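Local atomic coordinates of Bd3459 (Bdellovibrio bacteriovorus, PDB entry 5CEC), a protein that probably acts on bacterial cell-wall peptides as a serine endopeptidase of the S13 carboxypeptidase family, and is bound by the ankyrin-repeat immunity protein Bd3460. Residues I136-D142 with V213-V219; S121-I125 with F182-S187; R89-H95 with T231-S237; K132-I136 with P209-V213. The protein carries 1 engineered substitution. All coordinates share one frame; numbering follows the deposited sequence. Where two conformers were deposited one is given.

Contact 1 (I136-D142 with V213-V219); sequences IEKLTFD and VRTISFV
Strand segments 138-141 and 213-218 run parallel at a 20° angle, 4.7 Å apart at their closest, in register from Ile136 beside Val213 to Phe141 beside Phe218, with a break in the pairing at Glu137. The chain turns a corner there, and Ile136 O and Glu137 O accept from Arg214 N and Thr215 N. Leu139 N gives to Thr215 O at 2.8 Å; the bond from Phe141 N to Ser217 O is weak. Phe141 has CG between its backbone N and carbonyl carbon (chi1 65°), which swings the ring over the partner strand. Phe218 CA sits over one face of the Phe141 ring, 4.1 Å from its centroid. The rings meet obliquely, CE2 of Phe141 being 3.7 Å from CD1 of Phe218. On the same face Leu139 CB rests on Val213 CG1. On the other, Thr140 CB touches Val219 CG2 at 3.7 Å, while Thr140 OG1 bonds to His107. Glu137 and Arg214 lie side by side; Glu137 OE1 is 3.7 Å from Arg214 NH1, over the guanidinium face, a long salt bridge of charge alone. Helix 167-182 packs on both phenylalanines. This is a parallel edge pair of a mixed sheet, its strands connected through helices.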
loop_
_atom_site.group_PDB
_atom_site.type_symbol
_atom_site.label_atom_id
_atom_site.label_comp_id
_atom_site.label_asym_id
_atom_site.label_seq_id
_atom_site.Cartn_x
_atom_site.Cartn_y
_atom_site.Cartn_z
ATOM N N ILE A 136 -4.107 35.548 -9.651
ATOM C CA ILE A 136 -4.372 35.768 -8.243
ATOM C C ILE A 136 -3.351 36.769 -7.739
ATOM O O ILE A 136 -2.132 36.585 -7.886
ATOM C CB ILE A 136 -4.266 34.468 -7.429
ATOM C CG1 ILE A 136 -5.298 33.449 -7.927
ATOM C CG2 ILE A 136 -4.455 34.744 -5.941
ATOM C CD1 ILE A 136 -5.094 32.027 -7.430
ATOM N N GLU A 137 -3.836 37.840 -7.136
ATOM C CA GLU A 137 -2.968 38.876 -6.634
ATOM C C GLU A 137 -2.395 38.439 -5.292
ATOM O O GLU A 137 -1.202 38.249 -5.175
ATOM C CB GLU A 137 -3.747 40.191 -6.511
ATOM C CG GLU A 137 -2.888 41.352 -6.067
ATOM C CD GLU A 137 -1.821 41.677 -7.085
ATOM O OE1 GLU A 137 -2.173 41.965 -8.269
ATOM O OE2 GLU A 137 -0.639 41.630 -6.687
ATOM N N LYS A 138 -3.257 38.198 -4.316
ATOM C CA LYS A 138 -2.847 37.758 -3.008
ATOM C C LYS A 138 -3.541 36.421 -2.726
ATOM O O LYS A 138 -4.766 36.312 -2.754
ATOM C CB LYS A 138 -3.176 38.805 -1.955
ATOM C CG LYS A 138 -2.680 38.467 -0.571
ATOM C CD LYS A 138 -2.759 39.644 0.393
ATOM C CE LYS A 138 -4.191 40.080 0.642
ATOM N NZ LYS A 138 -4.256 41.116 1.718
ATOM N N LEU A 139 -2.727 35.391 -2.548
ATOM C CA LEU A 139 -3.181 34.089 -2.105
ATOM C C LEU A 139 -2.780 33.889 -0.666
ATOM O O LEU A 139 -1.594 33.869 -0.348
ATOM C CB LEU A 139 -2.611 32.979 -2.980
ATOM C CG LEU A 139 -2.998 31.552 -2.596
ATOM C CD1 LEU A 139 -4.508 31.361 -2.707
ATOM C CD2 LEU A 139 -2.249 30.528 -3.445
ATOM N N THR A 140 -3.746 33.730 0.215
ATOM C CA THR A 140 -3.453 33.457 1.622
ATOM C C THR A 140 -4.099 32.158 2.032
ATOM O O THR A 140 -4.935 31.634 1.321
ATOM C CB THR A 140 -3.867 34.623 2.551
ATOM O OG1 THR A 140 -5.283 34.763 2.569
ATOM C CG2 THR A 140 -3.205 35.909 2.124
ATOM N N PHE A 141 -3.659 31.608 3.158
ATOM C CA PHE A 141 -4.105 30.296 3.610
ATOM C C PHE A 141 -3.951 30.199 5.118
ATOM O O PHE A 141 -3.082 30.861 5.699
ATOM C CB PHE A 141 -3.322 29.174 2.922
ATOM C CG PHE A 141 -1.852 29.167 3.274
ATOM C CD1 PHE A 141 -0.949 29.973 2.597
ATOM C CD2 PHE A 141 -1.385 28.411 4.334
ATOM C CE1 PHE A 141 0.374 30.012 2.964
ATOM C CE2 PHE A 141 -0.071 28.469 4.699
ATOM C CZ PHE A 141 0.804 29.259 4.019
ATOM N N ASP A 142 -4.798 29.380 5.742
ATOM C CA ASP A 142 -4.759 29.209 7.200
ATOM C C ASP A 142 -4.085 27.886 7.591
ATOM O O ASP A 142 -3.538 27.143 6.770
ATOM C CB ASP A 142 -6.159 29.387 7.830
ATOM C CG ASP A 142 -7.116 28.258 7.550
ATOM O OD1 ASP A 142 -6.711 27.166 7.080
ATOM O OD2 ASP A 142 -8.324 28.480 7.824
ATOM N N VAL A 213 0.252 33.671 -9.685
ATOM C CA VAL A 213 0.054 34.133 -8.310
ATOM C C VAL A 213 1.162 35.126 -7.936
ATOM O O VAL A 213 2.343 34.791 -8.037
ATOM C CB VAL A 213 0.078 32.973 -7.301
ATOM C CG1 VAL A 213 -0.230 33.499 -5.916
ATOM C CG2 VAL A 213 -0.887 31.874 -7.704
ATOM N N ARG A 214 0.792 36.333 -7.485
ATOM C CA ARG A 214 1.811 37.350 -7.209
ATOM C C ARG A 214 2.377 37.227 -5.803
ATOM O O ARG A 214 3.606 37.141 -5.654
ATOM C CB ARG A 214 1.307 38.774 -7.446
ATOM C CG ARG A 214 2.450 39.794 -7.334
ATOM C CD ARG A 214 2.192 41.109 -8.042
ATOM N NE ARG A 214 1.965 40.964 -9.475
ATOM C CZ ARG A 214 1.425 41.897 -10.260
ATOM N NH1 ARG A 214 1.021 43.071 -9.765
ATOM N NH2 ARG A 214 1.272 41.648 -11.560
ATOM N N THR A 215 1.513 37.214 -4.786
ATOM C CA THR A 215 1.931 37.224 -3.377
ATOM C C THR A 215 1.248 36.080 -2.661
ATOM O O THR A 215 0.064 35.843 -2.860
ATOM C CB THR A 215 1.495 38.535 -2.680
ATOM O OG1 THR A 215 2.047 39.631 -3.397
ATOM C CG2 THR A 215 1.971 38.567 -1.239
ATOM N N ILE A 216 1.995 35.378 -1.823
ATOM C CA ILE A 216 1.473 34.255 -1.047
ATOM C C ILE A 216 1.845 34.450 0.410
ATOM O O ILE A 216 3.026 34.679 0.719
ATOM C CB ILE A 216 2.025 32.909 -1.559
ATOM C CG1 ILE A 216 1.683 32.745 -3.041
ATOM C CG2 ILE A 216 1.481 31.750 -0.708
ATOM C CD1 ILE A 216 2.323 31.570 -3.727
ATOM N N SER A 217 0.871 34.325 1.309
ATOM C CA SER A 217 1.164 34.470 2.734
ATOM C C SER A 217 0.198 33.716 3.635
ATOM O O SER A 217 -0.891 33.385 3.232
ATOM C CB SER A 217 1.267 35.930 3.136
ATOM O OG SER A 217 0.073 36.608 2.947
ATOM N N PHE A 218 0.673 33.399 4.831
ATOM C CA PHE A 218 -0.099 32.699 5.852
ATOM C C PHE A 218 -0.959 33.714 6.616
ATOM O O PHE A 218 -0.462 34.783 7.036
ATOM C CB PHE A 218 0.890 31.998 6.790
ATOM C CG PHE A 218 0.267 31.371 7.991
ATOM C CD1 PHE A 218 -0.622 30.339 7.862
ATOM C CD2 PHE A 218 0.613 31.777 9.274
ATOM C CE1 PHE A 218 -1.197 29.737 8.970
ATOM C CE2 PHE A 218 0.045 31.180 10.384
ATOM C CZ PHE A 218 -0.869 30.160 10.232
ATOM N N VAL A 219 -2.246 33.390 6.755
ATOM C CA VAL A 219 -3.181 34.142 7.609
ATOM C C VAL A 219 -3.936 33.147 8.480
ATOM O O VAL A 219 -4.708 32.340 7.962
ATOM C CB VAL A 219 -4.185 34.993 6.791
ATOM C CG1 VAL A 219 -5.168 35.697 7.721
ATOM C CG2 VAL A 219 -3.447 36.012 5.930
#

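Contact 2 (S121-I125 with F182-S187); sequences SYFLI and FATAIS
Ile125 fits its side chain against the flat of Phe182. Ile125 CD1 stands over the centre of the Phe182 ring, 4.0 Å from its centroid, and Ile125 CG1 lies 3.7 Å from Phe182 CZ. Ile125 CD1 also reaches the backbone, 3.4 Å from Phe182 O. Phe182 carries CG anti to its N (chi1 -175°), and this sends the ring in among three side chains of helix 118-130. Leu124 crosses it at about a right angle, with Leu124 CD2 3.9 Å from Phe182 CZ. Ser121 OG meets the ring edge in its plane, 3.6 Å from Phe182 CD2, and is hydrogen-bonded to Gly117 O. A second bump comes from Ile186. Ile186 CG2 lies over one face of the Tyr122 ring, displaced toward the rim, 4.0 Å from the centroid. Ile186 CD1 meets Ile125 CG2 tip to tip at 3.9 Å. Ile186 is thus wedged between the tyrosine and the isoleucine one helical turn apart. No direct hydrogen bond links the two segments. One water bridges them, 2.6 Å from Tyr122 OH in the plane of the ring, and accepts from Ser187 N. Tyr122 OH also bonds to Arg118. Ser187 is the N-cap of helix 188-200, its OG accepting from Tyr190 N. The arrangement is a helix packed against an interhelical loop, from the last residue of helix 167-182 to the cap of the next.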
loop_
_atom_site.group_PDB
_atom_site.type_symbol
_atom_site.label_atom_id
_atom_site.label_comp_id
_atom_site.label_asym_id
_atom_site.label_seq_id
_atom_site.Cartn_x
_atom_site.Cartn_y
_atom_site.Cartn_z
ATOM N N SER A 121 -4.402 19.815 -6.323
ATOM C CA SER A 121 -3.980 21.151 -6.748
ATOM C C SER A 121 -4.257 21.332 -8.233
ATOM O O SER A 121 -4.766 22.377 -8.642
ATOM C CB SER A 121 -2.496 21.398 -6.456
ATOM O OG SER A 121 -2.265 21.471 -5.065
ATOM N N TYR A 122 -3.924 20.318 -9.034
ATOM C CA TYR A 122 -4.238 20.366 -10.457
ATOM C C TYR A 122 -5.726 20.530 -10.705
ATOM O O TYR A 122 -6.137 21.301 -11.564
ATOM C CB TYR A 122 -3.761 19.099 -11.172
ATOM C CG TYR A 122 -2.257 18.904 -11.339
ATOM C CD1 TYR A 122 -1.325 19.903 -11.021
ATOM C CD2 TYR A 122 -1.780 17.700 -11.818
ATOM C CE1 TYR A 122 0.036 19.699 -11.188
ATOM C CE2 TYR A 122 -0.431 17.484 -11.988
ATOM C CZ TYR A 122 0.469 18.476 -11.684
ATOM O OH TYR A 122 1.794 18.223 -11.873
ATOM N N PHE A 123 -6.534 19.799 -9.955
ATOM C CA PHE A 123 -7.990 19.941 -10.070
ATOM C C PHE A 123 -8.442 21.332 -9.665
ATOM O O PHE A 123 -9.262 21.948 -10.354
ATOM C CB PHE A 123 -8.701 18.875 -9.255
ATOM C CG PHE A 123 -10.201 18.920 -9.384
ATOM C CD1 PHE A 123 -10.842 18.566 -10.580
ATOM C CD2 PHE A 123 -10.975 19.371 -8.344
ATOM C CE1 PHE A 123 -12.219 18.645 -10.703
ATOM C CE2 PHE A 123 -12.359 19.448 -8.469
ATOM C CZ PHE A 123 -12.976 19.095 -9.649
ATOM N N LEU A 124 -7.902 21.844 -8.572
ATOM C CA LEU A 124 -8.268 23.189 -8.153
ATOM C C LEU A 124 -7.911 24.229 -9.224
ATOM O O LEU A 124 -8.696 25.145 -9.488
ATOM C CB LEU A 124 -7.633 23.556 -6.812
ATOM C CG LEU A 124 -7.817 24.995 -6.318
ATOM C CD1 LEU A 124 -9.293 25.369 -6.310
ATOM C CD2 LEU A 124 -7.185 25.203 -4.970
ATOM N N ILE A 125 -6.720 24.093 -9.803
ATOM C CA ILE A 125 -6.298 25.033 -10.840
ATOM C C ILE A 125 -7.193 24.940 -12.065
ATOM O O ILE A 125 -7.590 25.984 -12.630
ATOM C CB ILE A 125 -4.805 24.887 -11.162
ATOM C CG1 ILE A 125 -3.973 25.307 -9.955
ATOM C CG2 ILE A 125 -4.414 25.723 -12.373
ATOM C CD1 ILE A 125 -2.560 24.803 -9.962
ATOM N N PHE A 182 2.448 24.927 -6.645
ATOM C CA PHE A 182 1.080 25.289 -7.006
ATOM C C PHE A 182 1.066 26.395 -8.064
ATOM O O PHE A 182 0.223 26.394 -8.969
ATOM C CB PHE A 182 0.317 25.734 -5.744
ATOM C CG PHE A 182 -1.129 26.016 -5.980
ATOM C CD1 PHE A 182 -1.544 27.281 -6.374
ATOM C CD2 PHE A 182 -2.075 25.004 -5.862
ATOM C CE1 PHE A 182 -2.878 27.540 -6.577
ATOM C CE2 PHE A 182 -3.408 25.252 -6.095
ATOM C CZ PHE A 182 -3.796 26.517 -6.462
ATOM N N ALA A 183 2.009 27.332 -7.939
ATOM C CA ALA A 183 2.012 28.548 -8.746
ATOM C C ALA A 183 2.930 28.476 -9.967
ATOM O O ALA A 183 3.078 29.476 -10.672
ATOM C CB ALA A 183 2.419 29.737 -7.872
ATOM N N THR A 184 3.504 27.311 -10.266
ATOM C CA THR A 184 4.448 27.178 -11.372
ATOM C C THR A 184 3.929 26.204 -12.424
ATOM O O THR A 184 2.989 25.451 -12.201
ATOM C CB THR A 184 5.833 26.740 -10.863
ATOM O OG1 THR A 184 5.744 25.418 -10.323
ATOM C CG2 THR A 184 6.346 27.692 -9.781
ATOM N N ALA A 185 4.583 26.202 -13.570
ATOM C CA ALA A 185 4.127 25.466 -14.732
ATOM C C ALA A 185 3.737 24.032 -14.382
ATOM O O ALA A 185 4.505 23.289 -13.773
ATOM C CB ALA A 185 5.189 25.467 -15.815
ATOM N N ILE A 186 2.545 23.646 -14.802
ATOM C CA ILE A 186 2.011 22.316 -14.511
ATOM C C ILE A 186 2.664 21.280 -15.423
ATOM O O ILE A 186 2.698 21.443 -16.644
ATOM C CB ILE A 186 0.482 22.314 -14.665
ATOM C CG1 ILE A 186 -0.114 23.029 -13.458
ATOM C CG2 ILE A 186 -0.086 20.905 -14.795
ATOM C CD1 ILE A 186 -1.602 23.294 -13.551
ATOM N N SER A 187 3.159 20.207 -14.822
ATOM C CA SER A 187 3.752 19.097 -15.544
ATOM C C SER A 187 2.780 18.496 -16.553
ATOM O O SER A 187 1.742 17.941 -16.153
ATOM C CB SER A 187 4.159 17.991 -14.567
ATOM O OG SER A 187 4.495 16.821 -15.255
HETATM O O HOH W 1 3.458 20.277 -11.889
#

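Contact 3 (R89-H95 with T231-S237); sequences RFKTKLH and TTMVLMS. With SO4 (sulfate ion), chain G.
An antiparallel strand pair inside the mixed sheet joins segments 89-95 and 231-237. Thr92 with Leu235 and Leu94 with Met233 are hydrogen-bonded pairs. Leu235 N gives to Thr92 O at 2.8 Å, and Thr92 N to Leu235 O. Ser237 closes one end with three bonds. Its N gives to Phe90 O, its OG takes Phe90 N at 2.9 Å and lies at the edge of the phenylalanine ring, and its O accepts from Arg89 NH1 at 2.9 Å. Arg89 is stretched from CG to NE; NH1 also forms a salt bridge with Asp430. Met236 SD crosses Arg89 at a slant, 3.9 Å from Arg89 CD. At the other end His95 and Thr232 lie side by side and share a water, 2.7 Å from His95 ND1. Thr232 OG1 donates to O4 of a sulfate, probably from the crystallisation liquor, at 2.8 Å, and His95 NE2 bonds to Glu109. Leu94 and Leu235 face helix 118-130, giving the layered packing typical of an alpha/beta sheet.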
loop_
_atom_site.group_PDB
_atom_site.type_symbol
_atom_site.label_atom_id
_atom_site.label_comp_id
_atom_site.label_asym_id
_atom_site.label_seq_id
_atom_site.Cartn_x
_atom_site.Cartn_y
_atom_site.Cartn_z
ATOM N N ARG A 89 -16.941 14.538 3.539
ATOM C CA ARG A 89 -16.024 15.235 2.651
ATOM C C ARG A 89 -15.340 16.394 3.372
ATOM O O ARG A 89 -15.951 17.079 4.182
ATOM C CB ARG A 89 -16.778 15.741 1.427
ATOM C CG ARG A 89 -17.303 14.635 0.540
ATOM C CD ARG A 89 -18.286 15.145 -0.481
ATOM N NE ARG A 89 -18.810 14.100 -1.340
ATOM C CZ ARG A 89 -18.354 13.794 -2.552
ATOM N NH1 ARG A 89 -17.260 14.355 -3.050
ATOM N NH2 ARG A 89 -18.962 12.841 -3.247
ATOM N N PHE A 90 -14.049 16.570 3.081
ATOM C CA PHE A 90 -13.277 17.670 3.596
ATOM C C PHE A 90 -13.608 18.863 2.720
ATOM O O PHE A 90 -13.356 18.844 1.513
ATOM C CB PHE A 90 -11.791 17.320 3.521
ATOM C CG PHE A 90 -11.418 16.210 4.474
ATOM C CD1 PHE A 90 -11.529 14.872 4.115
ATOM C CD2 PHE A 90 -10.988 16.511 5.758
ATOM C CE1 PHE A 90 -11.233 13.858 5.021
ATOM C CE2 PHE A 90 -10.701 15.498 6.676
ATOM C CZ PHE A 90 -10.806 14.171 6.297
ATOM N N LYS A 91 -14.156 19.903 3.342
ATOM C CA LYS A 91 -14.732 21.055 2.601
ATOM C C LYS A 91 -13.768 22.230 2.686
ATOM O O LYS A 91 -13.865 23.065 3.603
ATOM C CB LYS A 91 -16.114 21.387 3.158
ATOM C CG LYS A 91 -17.067 20.221 3.050
ATOM C CD LYS A 91 -18.376 20.505 3.773
ATOM C CE LYS A 91 -19.104 19.225 4.147
ATOM N NZ LYS A 91 -18.302 18.297 5.020
ATOM N N THR A 92 -12.805 22.275 1.764
ATOM C CA THR A 92 -11.846 23.389 1.703
ATOM C C THR A 92 -12.603 24.583 1.115
ATOM O O THR A 92 -13.306 24.443 0.110
ATOM C CB THR A 92 -10.645 23.011 0.821
ATOM O OG1 THR A 92 -10.027 21.839 1.362
ATOM C CG2 THR A 92 -9.622 24.126 0.760
ATOM N N LYS A 93 -12.509 25.736 1.779
ATOM C CA LYS A 93 -13.219 26.924 1.343
ATOM C C LYS A 93 -12.253 27.955 0.780
ATOM O O LYS A 93 -11.159 28.165 1.300
ATOM C CB LYS A 93 -14.029 27.492 2.510
ATOM C CG LYS A 93 -15.146 26.564 2.942
ATOM C CD LYS A 93 -15.888 27.114 4.157
ATOM C CE LYS A 93 -17.231 26.408 4.327
ATOM N NZ LYS A 93 -18.070 27.049 5.373
ATOM N N LEU A 94 -12.624 28.541 -0.341
ATOM C CA LEU A 94 -11.863 29.616 -0.943
ATOM C C LEU A 94 -12.735 30.862 -0.834
ATOM O O LEU A 94 -13.863 30.897 -1.321
ATOM C CB LEU A 94 -11.569 29.299 -2.394
ATOM C CG LEU A 94 -10.286 28.510 -2.678
ATOM C CD1 LEU A 94 -10.380 27.113 -2.148
ATOM C CD2 LEU A 94 -10.040 28.527 -4.178
ATOM N N HIS A 95 -12.183 31.896 -0.251
ATOM C CA HIS A 95 -12.842 33.185 -0.123
ATOM C C HIS A 95 -12.275 34.078 -1.205
ATOM O O HIS A 95 -11.103 34.406 -1.151
ATOM C CB HIS A 95 -12.587 33.735 1.272
ATOM C CG HIS A 95 -13.116 32.855 2.354
ATOM N ND1 HIS A 95 -14.385 33.017 2.854
ATOM C CD2 HIS A 95 -12.587 31.784 3.001
ATOM C CE1 HIS A 95 -14.605 32.117 3.795
ATOM N NE2 HIS A 95 -13.533 31.352 3.902
ATOM N N THR A 231 -16.774 36.125 -2.178
ATOM C CA THR A 231 -17.684 35.010 -2.362
ATOM C C THR A 231 -16.977 33.757 -1.818
ATOM O O THR A 231 -15.827 33.528 -2.128
ATOM C CB THR A 231 -18.018 34.748 -3.851
ATOM O OG1 THR A 231 -18.586 35.912 -4.473
ATOM C CG2 THR A 231 -18.991 33.593 -3.970
ATOM N N THR A 232 -17.688 32.949 -1.038
ATOM C CA THR A 232 -17.161 31.698 -0.517
ATOM C C THR A 232 -17.496 30.587 -1.475
ATOM O O THR A 232 -18.652 30.311 -1.758
ATOM C CB THR A 232 -17.738 31.376 0.865
ATOM O OG1 THR A 232 -17.486 32.482 1.733
ATOM C CG2 THR A 232 -17.099 30.113 1.450
ATOM N N MET A 233 -16.455 29.957 -1.982
ATOM C CA MET A 233 -16.544 28.824 -2.859
ATOM C C MET A 233 -16.042 27.612 -2.063
ATOM O O MET A 233 -15.169 27.751 -1.186
ATOM C CB MET A 233 -15.693 29.083 -4.111
ATOM C CG MET A 233 -16.054 30.369 -4.856
ATOM S SD MET A 233 -17.718 30.338 -5.517
ATOM C CE MET A 233 -17.492 29.152 -6.845
ATOM N N VAL A 234 -16.603 26.440 -2.337
ATOM C CA VAL A 234 -16.185 25.217 -1.656
ATOM C C VAL A 234 -15.642 24.226 -2.669
ATOM O O VAL A 234 -16.208 24.031 -3.756
ATOM C CB VAL A 234 -17.289 24.589 -0.761
ATOM C CG1 VAL A 234 -18.451 24.037 -1.574
ATOM C CG2 VAL A 234 -16.700 23.496 0.120
ATOM N N LEU A 235 -14.517 23.622 -2.296
ATOM C CA LEU A 235 -13.883 22.548 -3.043
ATOM C C LEU A 235 -13.921 21.321 -2.141
ATOM O O LEU A 235 -13.087 21.158 -1.246
ATOM C CB LEU A 235 -12.427 22.908 -3.366
ATOM C CG LEU A 235 -11.672 21.884 -4.228
ATOM C CD1 LEU A 235 -11.996 22.094 -5.700
ATOM C CD2 LEU A 235 -10.170 21.972 -3.962
ATOM N N MET A 236 -14.881 20.441 -2.363
ATOM C CA MET A 236 -15.016 19.263 -1.519
ATOM C C MET A 236 -14.088 18.157 -1.985
ATOM O O MET A 236 -13.953 17.900 -3.178
ATOM C CB MET A 236 -16.429 18.739 -1.519
ATOM C CG MET A 236 -17.434 19.735 -1.011
ATOM S SD MET A 236 -18.945 18.959 -0.441
ATOM C CE MET A 236 -19.625 18.429 -2.006
ATOM N N SER A 237 -13.439 17.493 -1.035
ATOM C CA SER A 237 -12.722 16.271 -1.356
ATOM C C SER A 237 -13.666 15.195 -1.842
ATOM O O SER A 237 -14.890 15.279 -1.644
ATOM C CB SER A 237 -11.959 15.731 -0.147
ATOM O OG SER A 237 -12.836 15.174 0.816
HETATM S S SO4 G . -18.461 31.744 5.343
HETATM O O1 SO4 G . -19.599 30.941 5.838
HETATM O O2 SO4 G . -17.308 30.846 5.067
HETATM O O3 SO4 G . -18.071 32.744 6.374
HETATM O O4 SO4 G . -18.920 32.407 4.100
HETATM O O HOH W 2 -10.660 19.715 -0.016
HETATM O O HOH W 3 -15.920 34.680 1.312
#

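Contact 4 (K132-I136 with P209-V213); sequences KITKI and PKIDV
Asp212 O accepts from Ile136 N in a bond of 2.8 Å, nearly straight at 174°. Asp212 N gives at 2.9 Å to Thr134 O, two residues before Ile136. Asp212 thus uses both backbone groups, and the two segments start to pair as parallel strands. On the face that carries Ile136 and Val213, Ile211 does most of the apolar work. Its CG1 stands anti to the backbone N (chi1 -164°), and the branch reaches across to segment 132-136. Ile211 CD1 ends 3.6 Å from Ile133 O. Ile211 CG1 lies 3.8 Å from Ile136 CD1, the two isoleucines meeting at a slant. Ile133 CG2 touches Ile211 CD1 loosely, at 4.4 Å. On the other face the aliphatic part of Lys135 runs beside Asp212, with Lys135 CG 4.2 Å from Asp212 CB. Lys135 NZ makes a weak bond to Thr134 OG1. Segment 132-136 begins in the Schellman motif that ends helix 118-130, with Lys132 at positive phi as its C-prime residue. Asn129 of that helix holds both sides, its ND2 giving to Ile133 O and Lys210 O. Ile133 and Ile211 pack on Leu128 and Ile136 on Ile106, so this end of the sheet lies on helix 118-130, with strand 104-109 next to strand 135-141.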
loop_
_atom_site.group_PDB
_atom_site.type_symbol
_atom_site.label_atom_id
_atom_site.label_comp_id
_atom_site.label_asym_id
_atom_site.label_seq_id
_atom_site.Cartn_x
_atom_site.Cartn_y
_atom_site.Cartn_z
ATOM N N LYS A 132 -12.819 31.314 -14.855
ATOM C CA LYS A 132 -12.145 32.510 -15.416
ATOM C C LYS A 132 -11.238 33.208 -14.377
ATOM O O LYS A 132 -11.026 34.426 -14.437
ATOM C CB LYS A 132 -13.142 33.463 -16.124
ATOM C CG LYS A 132 -13.830 32.780 -17.288
ATOM C CD LYS A 132 -12.858 32.313 -18.374
ATOM C CE LYS A 132 -13.556 31.794 -19.626
ATOM N NZ LYS A 132 -14.439 30.633 -19.335
ATOM N N ILE A 133 -10.697 32.425 -13.436
ATOM C CA ILE A 133 -9.685 32.905 -12.519
ATOM C C ILE A 133 -8.348 32.400 -13.039
ATOM O O ILE A 133 -8.085 31.199 -13.028
ATOM C CB ILE A 133 -9.952 32.445 -11.082
ATOM C CG1 ILE A 133 -11.317 32.936 -10.620
ATOM C CG2 ILE A 133 -8.849 32.980 -10.180
ATOM C CD1 ILE A 133 -11.764 32.411 -9.278
ATOM N N THR A 134 -7.532 33.312 -13.540
ATOM C CA THR A 134 -6.211 32.985 -14.077
ATOM C C THR A 134 -5.075 33.721 -13.385
ATOM O O THR A 134 -3.909 33.321 -13.524
ATOM C CB THR A 134 -6.112 33.322 -15.581
ATOM O OG1 THR A 134 -6.409 34.708 -15.777
ATOM C CG2 THR A 134 -7.071 32.493 -16.370
ATOM N N LYS A 135 -5.407 34.823 -12.715
ATOM C CA LYS A 135 -4.434 35.645 -12.015
ATOM C C LYS A 135 -4.942 35.877 -10.619
ATOM O O LYS A 135 -6.053 36.373 -10.444
ATOM C CB LYS A 135 -4.265 36.982 -12.738
ATOM C CG LYS A 135 -3.495 36.861 -14.039
ATOM C CD LYS A 135 -3.625 38.109 -14.916
ATOM C CE LYS A 135 -3.318 37.811 -16.390
ATOM N NZ LYS A 135 -4.329 36.919 -17.048
ATOM N N ILE A 136 -4.107 35.548 -9.651
ATOM C CA ILE A 136 -4.372 35.768 -8.243
ATOM C C ILE A 136 -3.351 36.769 -7.739
ATOM O O ILE A 136 -2.132 36.585 -7.886
ATOM C CB ILE A 136 -4.266 34.468 -7.429
ATOM C CG1 ILE A 136 -5.298 33.449 -7.927
ATOM C CG2 ILE A 136 -4.455 34.744 -5.941
ATOM C CD1 ILE A 136 -5.094 32.027 -7.430
ATOM N N PRO A 209 -4.325 24.001 -18.135
ATOM C CA PRO A 209 -4.411 24.693 -16.869
ATOM C C PRO A 209 -3.229 25.622 -16.602
ATOM O O PRO A 209 -2.078 25.230 -16.803
ATOM C CB PRO A 209 -4.379 23.535 -15.869
ATOM C CG PRO A 209 -3.517 22.524 -16.547
ATOM C CD PRO A 209 -3.983 22.584 -17.965
ATOM N N LYS A 210 -3.509 26.837 -16.133
ATOM C CA LYS A 210 -2.442 27.786 -15.813
ATOM C C LYS A 210 -2.959 28.840 -14.849
ATOM O O LYS A 210 -4.048 29.375 -15.044
ATOM C CB LYS A 210 -1.882 28.455 -17.088
ATOM C CG LYS A 210 -0.657 29.332 -16.857
ATOM C CD LYS A 210 -0.017 29.792 -18.171
ATOM C CE LYS A 210 1.226 30.622 -17.911
ATOM N NZ LYS A 210 1.873 31.070 -19.176
ATOM N N ILE A 211 -2.157 29.158 -13.837
ATOM C CA ILE A 211 -2.482 30.201 -12.867
ATOM C C ILE A 211 -1.231 31.081 -12.680
ATOM O O ILE A 211 -0.118 30.586 -12.767
ATOM C CB ILE A 211 -2.964 29.530 -11.542
ATOM C CG1 ILE A 211 -3.688 30.491 -10.623
ATOM C CG2 ILE A 211 -1.849 28.877 -10.769
ATOM C CD1 ILE A 211 -5.103 30.776 -11.069
ATOM N N ASP A 212 -1.422 32.370 -12.407
ATOM C CA ASP A 212 -0.343 33.260 -12.008
ATOM C C ASP A 212 -0.680 33.767 -10.626
ATOM O O ASP A 212 -1.783 34.225 -10.412
ATOM C CB ASP A 212 -0.214 34.428 -12.999
ATOM C CG ASP A 212 0.964 34.271 -13.923
ATOM O OD1 ASP A 212 2.083 34.666 -13.514
ATOM O OD2 ASP A 212 0.769 33.757 -15.051
ATOM N N VAL A 213 0.252 33.671 -9.685
ATOM C CA VAL A 213 0.054 34.133 -8.310
ATOM C C VAL A 213 1.162 35.126 -7.936
ATOM O O VAL A 213 2.343 34.791 -8.037
ATOM C CB VAL A 213 0.078 32.973 -7.301
ATOM C CG1 VAL A 213 -0.230 33.499 -5.916
ATOM C CG2 VAL A 213 -0.887 31.874 -7.704
#

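Overall arrangement
Of the segments in these contacts, strand 91-98 comes first in the chain. It waits for strand 231-236 until contact 3 closes a loop of 135 residues. The other three contacts all lie within that loop. Helix 118-130 comes next, then strand 135-141. Contact 2 brings the turn after helix 167-182 back to helix 118-130, and contacts 4 and 1 then bring strand 212-218 back to strand 135-141. Contact 2 crosses both of these in sequence. Contacts 1 and 4 are one continuous pairing that shares Ile136 and Val213. Contacts 1, 3 and 4 belong to the same mixed sheet. Contact 2 joins it through Leu124 on Leu94 and Ala183 on Val213, tying helices to sheet.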